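Local coordinates for phosphoribosylaminoimidazole-succinocarboxamide synthase (Ehrlichia chaffeensis str. Arkansas, PDB 3KRE), which catalyses the ATP-dependent joining of L-aspartate to 5-amino-1-(5-phospho-D-ribosyl)imidazole-4-carboxylate in de novo purine biosynthesis, giving the succinocarboxamide SAICAR, at residues A[79-82]-A[83-86]; A[151-154]-A[155-159]; A[169-172]-A[173-177]. One frame throughout, in Å; residues are numbered along the deposited sequence.

In the fold
The three contacts are local and follow one another along the chain; none encloses or crosses another. Each joins adjoining segments and so closes no long loop. Contact 1 ends helix 67-84 and turns the chain toward strand 91-94. Contact 2 comes next, where short strand 152-153, paired with strand 133-143, passes into helix 155-160. Contact 3 is two successive turns near the start of helix 166-189, which packs on strands 110-115, 133-143 and 192-204 of the large antiparallel sheet. Contacts 2 and 3 touch through the Glu155-Lys173 salt bridge and through packing of Leu169 on Glu155 and Leu159. Contacts 1 and 3 do not touch, but farther along helix 166-189 packs on helix 67-84.

Contact 1. Residues A[79-82]-A[83-86]; sequences MKKL and IDKG
A Schellman motif closes helix 67-84 here, and a lysine-aspartate salt bridge spans its last turn. Lys80 NZ donates to Asp84 OD1 at 2.8 Å. OD1 accepts with its syn lone pair, on the side of the other carboxylate oxygen. The lysine chain reaches that position by two bends, at chi2 (62°) and chi4 (64°), and lays CD and CE alongside OD1. Lys81 NZ lies 5.1 Å from Asp84 OD2, so it may add a weaker electrostatic pull without contact. Under the side chains run the helical bonds. Ile83 N reaches Met79 O at 2.7 Å, and Asp84 N reaches Lys80 O at 2.9 Å. The Ile83 side chain lies against Met79 O, with Ile83 CG1 3.2 Å from it.

Then the pattern changes. Lys85 N makes only a weak bond to Lys81 O, and a shorter one to Leu82 O at 3.0 Å, from above that carbonyl's plane. Gly86 N returns to Ile83 O at 2.9 Å, and Ile87 N to Leu82 O. Gly86 has a positive phi of 92°, a conformation glycine adopts readily. Leu82 packs on Ile179 and Ile182 of helix 166-189, while Met79 and Ile83 meet Phe91. The arrangement is a classic glycine-terminated helix C-terminus, with Gly86 as the C-prime residue.

Contact 2. Residues A[151-154]-A[155-159]; sequences PMVS and EGHIL
Ser154 caps the start of helix 155-160, and Val153 just before it packs on the first turn. The capping bond runs from His157 N to Ser154 OG, 3.1 Å long with an N-H...O angle of 150°. Ser154 is the N-cap residue. Its chi1 of 69° puts OG between its own backbone N and carbonyl carbon, turned to the amide three residues on. The backbone of Ser154 also takes part. Ser154 O accepts a nearly straight bond from Ile158 N at 3.1 Å, the first full helical bond, and a weak one from His157 N. The His157 amide is thus shared between the hydroxyl and the carbonyl of one residue.

The second element is a CH-pi contact. Val153 CG1 sits over the centre of the His157 imidazole, 3.7 Å from the ring centroid and 4° off its normal. His157 CG stands anti to the backbone N, which carries the ring back to the valine. The other valine methyl, Val153 CG2, meets Ile158 CG1 at 3.8 Å. The two methyls therefore divide their contacts between neighbouring residues of the helix.

Farther out, backbone bonds of Pro151 with Tyr143 and Val153 with Phe141 link this short, weakly bonded strand region to strand 133-143, and Ile158 packs on Phe141 of that same strand. Beyond the valine contact, His157 stacks with Phe161, and its ring also meets Trp163. The Glu155 carboxylate is engaged outside the segment, in a salt bridge that pairs Glu155 OE2 with Lys173 NZ of helix 166-189.

Contact 3. Residues A[169-172]-A[173-177]; sequences LEKI and KILSL
Ser176 OG donates to Ile172 O at 2.8 Å, a side-chain bond back to the carbonyl one helical turn earlier. Ser176 N reaches the same oxygen, Ile172 O, at 2.9 Å. The two donors come from opposite faces of the carbonyl plane. One oxygen thus accepts from both donors of the buried Ser176, its N-H and its hydroxyl, within helix 166-189. The hydroxyl gets there with OG anti to the carbonyl carbon of its own residue (chi1 -66°), a common way for serine to bond inside a helix.

Ordinary helical bonds accompany this pair. Leu175 N meets Lys171 O at 2.8 Å with an N-H...O angle of 170°, the straightest of the set. Ile174 N bonds to Glu170 O, and Lys173 N to Leu169 O with a weak second link to Glu170 O. The strongest polar partners of the two lysines lie outside the segments: Lys171 NZ forms a salt bridge with Asp211, and Lys173 NZ one with Glu155. Glu170 OE1 is 4.7 Å from Lys173 NZ, an attraction at most.

Packing along the helix is between residues four apart. Lys171 bends at chi2 (73°) and lays its methylene chain beside Leu175, with Lys171 CG 3.8 Å from Leu175 CD1 and CE near both leucine methyls. Ile172 and Ser176 turn to the sheet, where both meet Val112 and Phe201; Ile172 and Leu169 also reach Phe141. The helix thereby covers strands 110-115, 133-143 and 192-204. On its outer side the flat carboxylate end of Glu170 lies against the tip of Ile174, with Glu170 CD 3.7 Å from Ile174 CD1.

Contact 1. Residues A[79-82]-A[83-86]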
ATOM      1  N   MET A  79      -5.837  -1.754  -7.892  1.00  5.20           N
ATOM      2  CA  MET A  79      -5.485  -0.600  -8.728  1.00  7.27           C
ATOM      3  C   MET A  79      -6.584  -0.366  -9.788  1.00  6.24           C
ATOM      4  O   MET A  79      -7.068   0.747  -9.965  1.00  6.02           O
ATOM      5  CB  MET A  79      -4.121  -0.807  -9.433  1.00  7.22           C
ATOM      6  CG  MET A  79      -2.861  -0.731  -8.529  1.00  8.99           C
ATOM      7  SD  MET A  79      -2.337   0.967  -8.260  1.00 10.63           S
ATOM      8  CE  MET A  79      -1.098   0.771  -6.971  1.00  6.38           C
ATOM      9  N   LYS A  80      -6.987  -1.428 -10.480  1.00  6.87           N
ATOM     10  CA  LYS A  80      -8.016  -1.332 -11.476  1.00  7.23           C
ATOM     11  C   LYS A  80      -9.363  -0.897 -10.901  1.00  7.11           C
ATOM     12  O   LYS A  80     -10.047  -0.106 -11.530  1.00  6.62           O
ATOM     13  CB  LYS A  80      -8.136  -2.653 -12.242  1.00  7.95           C
ATOM     14  CG  LYS A  80      -9.251  -2.710 -13.237  1.00 11.09           C
ATOM     15  CD  LYS A  80      -9.096  -1.644 -14.356  1.00 12.45           C
ATOM     16  CE  LYS A  80      -9.899  -2.015 -15.586  1.00 15.78           C
ATOM     17  NZ  LYS A  80     -11.364  -2.039 -15.270  1.00 17.18           N
ATOM     18  N   LYS A  81      -9.739  -1.398  -9.720  1.00  6.18           N
ATOM     19  CA  LYS A  81     -10.933  -0.894  -9.042  1.00  6.47           C
ATOM     20  C   LYS A  81     -10.871   0.598  -8.762  1.00  5.80           C
ATOM     21  O   LYS A  81     -11.862   1.310  -8.910  1.00  6.29           O
ATOM     22  CB  LYS A  81     -11.155  -1.667  -7.757  1.00  6.99           C
ATOM     23  CG  LYS A  81     -11.622  -3.111  -7.950  1.00  8.79           C
ATOM     24  CD  LYS A  81     -12.903  -3.153  -8.729  1.00 13.34           C
ATOM     25  CE  LYS A  81     -13.470  -4.538  -8.829  1.00 17.01           C
ATOM     26  NZ  LYS A  81     -14.949  -4.457  -9.056  1.00 20.18           N
ATOM     27  N   LEU A  82      -9.697   1.080  -8.393  1.00  5.79           N
ATOM     28  CA  LEU A  82      -9.495   2.499  -8.135  1.00  5.46           C
ATOM     29  C   LEU A  82      -9.490   3.294  -9.423  1.00  4.92           C
ATOM     30  O   LEU A  82     -10.120   4.331  -9.487  1.00  4.40           O
ATOM     31  CB  LEU A  82      -8.225   2.749  -7.334  1.00  5.67           C
ATOM     32  CG  LEU A  82      -8.217   2.181  -5.910  1.00  8.12           C
ATOM     33  CD1 LEU A  82      -6.819   2.355  -5.278  1.00  9.12           C
ATOM     34  CD2 LEU A  82      -9.298   2.865  -5.039  1.00  4.58           C
ATOM     35  N   ILE A  83      -8.835   2.784 -10.465  1.00  3.72           N
ATOM     36  CA  ILE A  83      -8.920   3.412 -11.804  1.00  4.96           C
ATOM     37  C   ILE A  83     -10.351   3.552 -12.296  1.00  5.19           C
ATOM     38  O   ILE A  83     -10.729   4.598 -12.838  1.00  5.48           O
ATOM     39  CB  ILE A  83      -8.121   2.607 -12.830  1.00  4.78           C
ATOM     40  CG1 ILE A  83      -6.614   2.669 -12.477  1.00  6.46           C
ATOM     41  CG2 ILE A  83      -8.378   3.118 -14.264  1.00  4.78           C
ATOM     42  CD1 ILE A  83      -5.803   1.594 -13.159  1.00  5.61           C
ATOM     43  N   ASP A  84     -11.169   2.528 -12.088  1.00  6.42           N
ATOM     44  CA  ASP A  84     -12.592   2.557 -12.460  1.00  7.47           C
ATOM     45  C   ASP A  84     -13.355   3.681 -11.805  1.00  8.51           C
ATOM     46  O   ASP A  84     -14.349   4.114 -12.351  1.00  8.67           O
ATOM     47  CB  ASP A  84     -13.324   1.259 -12.100  1.00  8.36           C
ATOM     48  CG  ASP A  84     -12.842   0.064 -12.872  1.00 11.00           C
ATOM     49  OD1 ASP A  84     -12.085   0.246 -13.881  1.00 12.13           O
ATOM     50  OD2 ASP A  84     -13.199  -1.082 -12.432  1.00  9.50           O
ATOM     51  N   LYS A  85     -12.922   4.146 -10.638  1.00  8.47           N
ATOM     52  CA  LYS A  85     -13.536   5.300  -9.968  1.00  8.93           C
ATOM     53  C   LYS A  85     -12.804   6.615 -10.197  1.00  9.38           C
ATOM     54  O   LYS A  85     -13.111   7.588  -9.535  1.00  8.98           O
ATOM     55  CB  LYS A  85     -13.639   5.071  -8.442  1.00 10.15           C
ATOM     56  CG  LYS A  85     -14.364   3.835  -8.043  1.00 12.84           C
ATOM     57  CD  LYS A  85     -15.844   3.964  -8.288  1.00 16.96           C
ATOM     58  CE  LYS A  85     -16.613   2.838  -7.584  1.00 19.53           C
ATOM     59  NZ  LYS A  85     -18.017   2.708  -8.067  1.00 22.87           N
ATOM     60  N   GLY A  86     -11.850   6.645 -11.124  1.00  8.05           N
ATOM     61  CA  GLY A  86     -11.195   7.857 -11.534  1.00  8.61           C
ATOM     62  C   GLY A  86      -9.917   8.210 -10.799  1.00  7.50           C
ATOM     63  O   GLY A  86      -9.392   9.315 -10.963  1.00  8.84           O
TER

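Contact 2. Residues A[151-154]-A[155-159]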
ATOM      1  N   PRO A 151      10.431   8.450   9.870  1.00 12.17           N
ATOM      2  CA  PRO A 151       9.884   9.371  10.870  1.00 10.10           C
ATOM      3  C   PRO A 151       8.590  10.072  10.408  1.00  9.40           C
ATOM      4  O   PRO A 151       8.436  10.498   9.246  1.00  7.72           O
ATOM      5  CB  PRO A 151      10.985  10.390  11.048  1.00 10.09           C
ATOM      6  CG  PRO A 151      11.744  10.360   9.791  1.00 11.40           C
ATOM      7  CD  PRO A 151      11.670   8.953   9.273  1.00 11.86           C
ATOM      8  N   MET A 152       7.672  10.215  11.350  1.00  8.26           N
ATOM      9  CA  MET A 152       6.481  11.006  11.096  1.00  8.00           C
ATOM     10  C   MET A 152       6.845  12.458  10.788  1.00  7.20           C
ATOM     11  O   MET A 152       7.750  13.038  11.387  1.00  7.21           O
ATOM     12  CB  MET A 152       5.579  10.967  12.333  1.00  7.47           C
ATOM     13  CG  MET A 152       4.210  11.532  12.091  1.00  7.79           C
ATOM     14  SD  MET A 152       3.245  11.263  13.583  1.00 11.74           S
ATOM     15  CE  MET A 152       1.685  11.995  13.127  1.00 10.07           C
ATOM     16  N   VAL A 153       6.096  13.048   9.877  1.00  7.01           N
ATOM     17  CA  VAL A 153       6.262  14.438   9.500  1.00  6.00           C
ATOM     18  C   VAL A 153       4.910  15.121   9.513  1.00  6.07           C
ATOM     19  O   VAL A 153       3.892  14.529   9.164  1.00  6.76           O
ATOM     20  CB  VAL A 153       6.901  14.602   8.095  1.00  5.54           C
ATOM     21  CG1 VAL A 153       8.396  14.166   8.138  1.00  6.82           C
ATOM     22  CG2 VAL A 153       6.117  13.839   6.998  1.00  7.01           C
ATOM     23  N   SER A 154       4.929  16.389   9.894  1.00  6.47           N
ATOM     24  CA  SER A 154       3.760  17.262   9.767  1.00  5.52           C
ATOM     25  C   SER A 154       3.576  17.777   8.356  1.00  6.40           C
ATOM     26  O   SER A 154       4.476  17.726   7.512  1.00  4.41           O
ATOM     27  CB  SER A 154       3.929  18.458  10.686  1.00  5.49           C
ATOM     28  OG  SER A 154       4.972  19.290  10.223  1.00  3.60           O
ATOM     29  N   GLU A 155       2.405  18.341   8.110  1.00  6.10           N
ATOM     30  CA  GLU A 155       2.168  19.043   6.852  1.00  6.17           C
ATOM     31  C   GLU A 155       3.141  20.169   6.577  1.00  5.86           C
ATOM     32  O   GLU A 155       3.620  20.320   5.447  1.00  5.63           O
ATOM     33  CB  GLU A 155       0.725  19.567   6.817  1.00  6.66           C
ATOM     34  CG  GLU A 155      -0.277  18.431   6.858  1.00  6.73           C
ATOM     35  CD  GLU A 155      -1.717  18.856   6.486  1.00  9.05           C
ATOM     36  OE1 GLU A 155      -1.890  19.909   5.803  1.00 10.95           O
ATOM     37  OE2 GLU A 155      -2.648  18.128   6.903  1.00 10.64           O
ATOM     38  N   GLY A 156       3.445  20.967   7.601  1.00  4.41           N
ATOM     39  CA  GLY A 156       4.338  22.079   7.462  1.00  4.10           C
ATOM     40  C   GLY A 156       5.733  21.640   7.090  1.00  3.95           C
ATOM     41  O   GLY A 156       6.416  22.334   6.361  1.00  3.41           O
ATOM     42  N   HIS A 157       6.120  20.462   7.558  1.00  3.71           N
ATOM     43  CA  HIS A 157       7.405  19.863   7.202  1.00  4.86           C
ATOM     44  C   HIS A 157       7.409  19.531   5.720  1.00  5.09           C
ATOM     45  O   HIS A 157       8.321  19.941   4.977  1.00  5.02           O
ATOM     46  CB  HIS A 157       7.615  18.603   8.016  1.00  4.48           C
ATOM     47  CG  HIS A 157       8.979  17.998   7.893  1.00  6.47           C
ATOM     48  ND1 HIS A 157       9.727  17.628   8.993  1.00  7.94           N
ATOM     49  CD2 HIS A 157       9.717  17.666   6.805  1.00  8.14           C
ATOM     50  CE1 HIS A 157      10.865  17.097   8.585  1.00 10.00           C
ATOM     51  NE2 HIS A 157      10.882  17.106   7.262  1.00  7.53           N
ATOM     52  N   ILE A 158       6.374  18.827   5.293  1.00  5.47           N
ATOM     53  CA  ILE A 158       6.218  18.465   3.874  1.00  6.54           C
ATOM     54  C   ILE A 158       6.306  19.714   3.007  1.00  6.89           C
ATOM     55  O   ILE A 158       7.014  19.727   2.021  1.00  8.45           O
ATOM     56  CB  ILE A 158       4.898  17.695   3.645  1.00  6.80           C
ATOM     57  CG1 ILE A 158       4.952  16.318   4.315  1.00  6.71           C
ATOM     58  CG2 ILE A 158       4.561  17.599   2.125  1.00  7.92           C
ATOM     59  CD1 ILE A 158       3.551  15.660   4.525  1.00  8.34           C
ATOM     60  N   LEU A 159       5.617  20.781   3.407  1.00  7.86           N
ATOM     61  CA  LEU A 159       5.590  22.000   2.619  1.00  8.64           C
ATOM     62  C   LEU A 159       6.921  22.745   2.654  1.00  8.41           C
ATOM     63  O   LEU A 159       7.373  23.270   1.631  1.00  9.01           O
ATOM     64  CB  LEU A 159       4.469  22.931   3.103  1.00  8.77           C
ATOM     65  CG  LEU A 159       3.031  22.468   2.901  1.00 10.44           C
ATOM     66  CD1 LEU A 159       2.076  23.477   3.526  1.00 12.14           C
ATOM     67  CD2 LEU A 159       2.715  22.253   1.425  1.00 12.46           C
TER

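Contact 3. Residues A[169-172]-A[173-177]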
ATOM      1  N   LEU A 169      -0.845  18.894  -1.362  1.00 11.66           N
ATOM      2  CA  LEU A 169      -1.061  18.306  -0.067  1.00 12.37           C
ATOM      3  C   LEU A 169      -2.567  18.212   0.200  1.00 11.68           C
ATOM      4  O   LEU A 169      -3.069  17.195   0.710  1.00 10.66           O
ATOM      5  CB  LEU A 169      -0.288  19.085   1.012  1.00 12.65           C
ATOM      6  CG  LEU A 169      -0.313  18.616   2.461  1.00 15.73           C
ATOM      7  CD1 LEU A 169      -0.014  17.154   2.551  1.00 13.92           C
ATOM      8  CD2 LEU A 169       0.683  19.432   3.257  1.00 16.57           C
ATOM      9  N   GLU A 170      -3.321  19.252  -0.149  1.00 11.54           N
ATOM     10  CA  GLU A 170      -4.768  19.136   0.018  1.00 12.11           C
ATOM     11  C   GLU A 170      -5.283  18.003  -0.892  1.00 10.95           C
ATOM     12  O   GLU A 170      -6.145  17.220  -0.490  1.00 10.41           O
ATOM     13  CB  GLU A 170      -5.458  20.471  -0.274  1.00 13.30           C
ATOM     14  CG  GLU A 170      -7.008  20.412  -0.467  1.00 18.13           C
ATOM     15  CD  GLU A 170      -7.867  19.854   0.693  1.00 23.85           C
ATOM     16  OE1 GLU A 170      -7.497  18.863   1.416  1.00 27.41           O
ATOM     17  OE2 GLU A 170      -9.015  20.382   0.821  1.00 26.52           O
ATOM     18  N   LYS A 171      -4.763  17.925  -2.116  1.00  9.86           N
ATOM     19  CA  LYS A 171      -5.209  16.880  -3.060  1.00 10.85           C
ATOM     20  C   LYS A 171      -4.890  15.471  -2.527  1.00  9.21           C
ATOM     21  O   LYS A 171      -5.718  14.574  -2.588  1.00  8.42           O
ATOM     22  CB  LYS A 171      -4.569  17.081  -4.423  1.00 11.43           C
ATOM     23  CG  LYS A 171      -4.950  16.077  -5.485  1.00 15.77           C
ATOM     24  CD  LYS A 171      -6.356  16.254  -6.024  1.00 19.83           C
ATOM     25  CE  LYS A 171      -6.544  15.487  -7.361  1.00 22.44           C
ATOM     26  NZ  LYS A 171      -6.013  16.190  -8.597  1.00 23.18           N
ATOM     27  N   ILE A 172      -3.697  15.293  -1.984  1.00  8.39           N
ATOM     28  CA  ILE A 172      -3.296  13.968  -1.524  1.00  8.37           C
ATOM     29  C   ILE A 172      -4.210  13.485  -0.401  1.00  7.38           C
ATOM     30  O   ILE A 172      -4.529  12.293  -0.300  1.00  7.00           O
ATOM     31  CB  ILE A 172      -1.787  13.932  -1.156  1.00  8.60           C
ATOM     32  CG1 ILE A 172      -1.233  12.516  -1.288  1.00 10.93           C
ATOM     33  CG2 ILE A 172      -1.488  14.444   0.226  1.00  9.76           C
ATOM     34  CD1 ILE A 172       0.291  12.515  -1.311  1.00 12.28           C
ATOM     35  N   LYS A 173      -4.680  14.416   0.419  1.00  6.65           N
ATOM     36  CA  LYS A 173      -5.593  14.042   1.498  1.00  7.65           C
ATOM     37  C   LYS A 173      -6.983  13.687   0.931  1.00  7.59           C
ATOM     38  O   LYS A 173      -7.617  12.701   1.360  1.00  7.85           O
ATOM     39  CB  LYS A 173      -5.668  15.148   2.534  1.00  7.87           C
ATOM     40  CG  LYS A 173      -4.309  15.429   3.180  1.00  9.11           C
ATOM     41  CD  LYS A 173      -4.434  16.335   4.418  1.00 12.30           C
ATOM     42  CE  LYS A 173      -4.540  17.743   4.060  1.00 15.49           C
ATOM     43  NZ  LYS A 173      -4.822  18.555   5.313  1.00 11.93           N
ATOM     44  N   ILE A 174      -7.438  14.457  -0.038  1.00  7.59           N
ATOM     45  CA  ILE A 174      -8.755  14.195  -0.663  1.00  7.71           C
ATOM     46  C   ILE A 174      -8.712  12.813  -1.350  1.00  6.42           C
ATOM     47  O   ILE A 174      -9.642  11.971  -1.191  1.00  6.90           O
ATOM     48  CB  ILE A 174      -9.116  15.277  -1.681  1.00  8.34           C
ATOM     49  CG1 ILE A 174      -9.454  16.601  -0.966  1.00 10.96           C
ATOM     50  CG2 ILE A 174     -10.265  14.804  -2.598  1.00  9.86           C
ATOM     51  CD1 ILE A 174      -9.464  17.814  -1.937  1.00 14.45           C
ATOM     52  N   LEU A 175      -7.638  12.565  -2.090  1.00  6.25           N
ATOM     53  CA  LEU A 175      -7.475  11.294  -2.810  1.00  5.53           C
ATOM     54  C   LEU A 175      -7.386  10.133  -1.831  1.00  6.05           C
ATOM     55  O   LEU A 175      -7.980   9.077  -2.073  1.00  6.88           O
ATOM     56  CB  LEU A 175      -6.216  11.312  -3.711  1.00  6.23           C
ATOM     57  CG  LEU A 175      -6.265  12.230  -4.929  1.00  7.07           C
ATOM     58  CD1 LEU A 175      -4.863  12.276  -5.648  1.00  8.06           C
ATOM     59  CD2 LEU A 175      -7.398  11.814  -5.931  1.00  8.23           C
ATOM     60  N   SER A 176      -6.615  10.316  -0.752  1.00  6.23           N
ATOM     61  CA  SER A 176      -6.455   9.277   0.266  1.00  6.87           C
ATOM     62  C   SER A 176      -7.780   8.906   0.895  1.00  6.53           C
ATOM     63  O   SER A 176      -8.085   7.711   1.069  1.00  7.50           O
ATOM     64  CB  SER A 176      -5.395   9.692   1.322  1.00  6.34           C
ATOM     65  OG  SER A 176      -4.120   9.760   0.716  1.00  7.11           O
ATOM     66  N   LEU A 177      -8.598   9.892   1.251  1.00  6.55           N
ATOM     67  CA  LEU A 177      -9.910   9.626   1.809  1.00  6.74           C
ATOM     68  C   LEU A 177     -10.869   8.979   0.782  1.00  7.36           C
ATOM     69  O   LEU A 177     -11.690   8.129   1.145  1.00  7.35           O
ATOM     70  CB  LEU A 177     -10.517  10.927   2.387  1.00  7.23           C
ATOM     71  CG  LEU A 177      -9.726  11.472   3.578  1.00  9.47           C
ATOM     72  CD1 LEU A 177     -10.226  12.860   4.050  1.00 12.23           C
ATOM     73  CD2 LEU A 177      -9.789  10.405   4.726  1.00  7.70           C
TER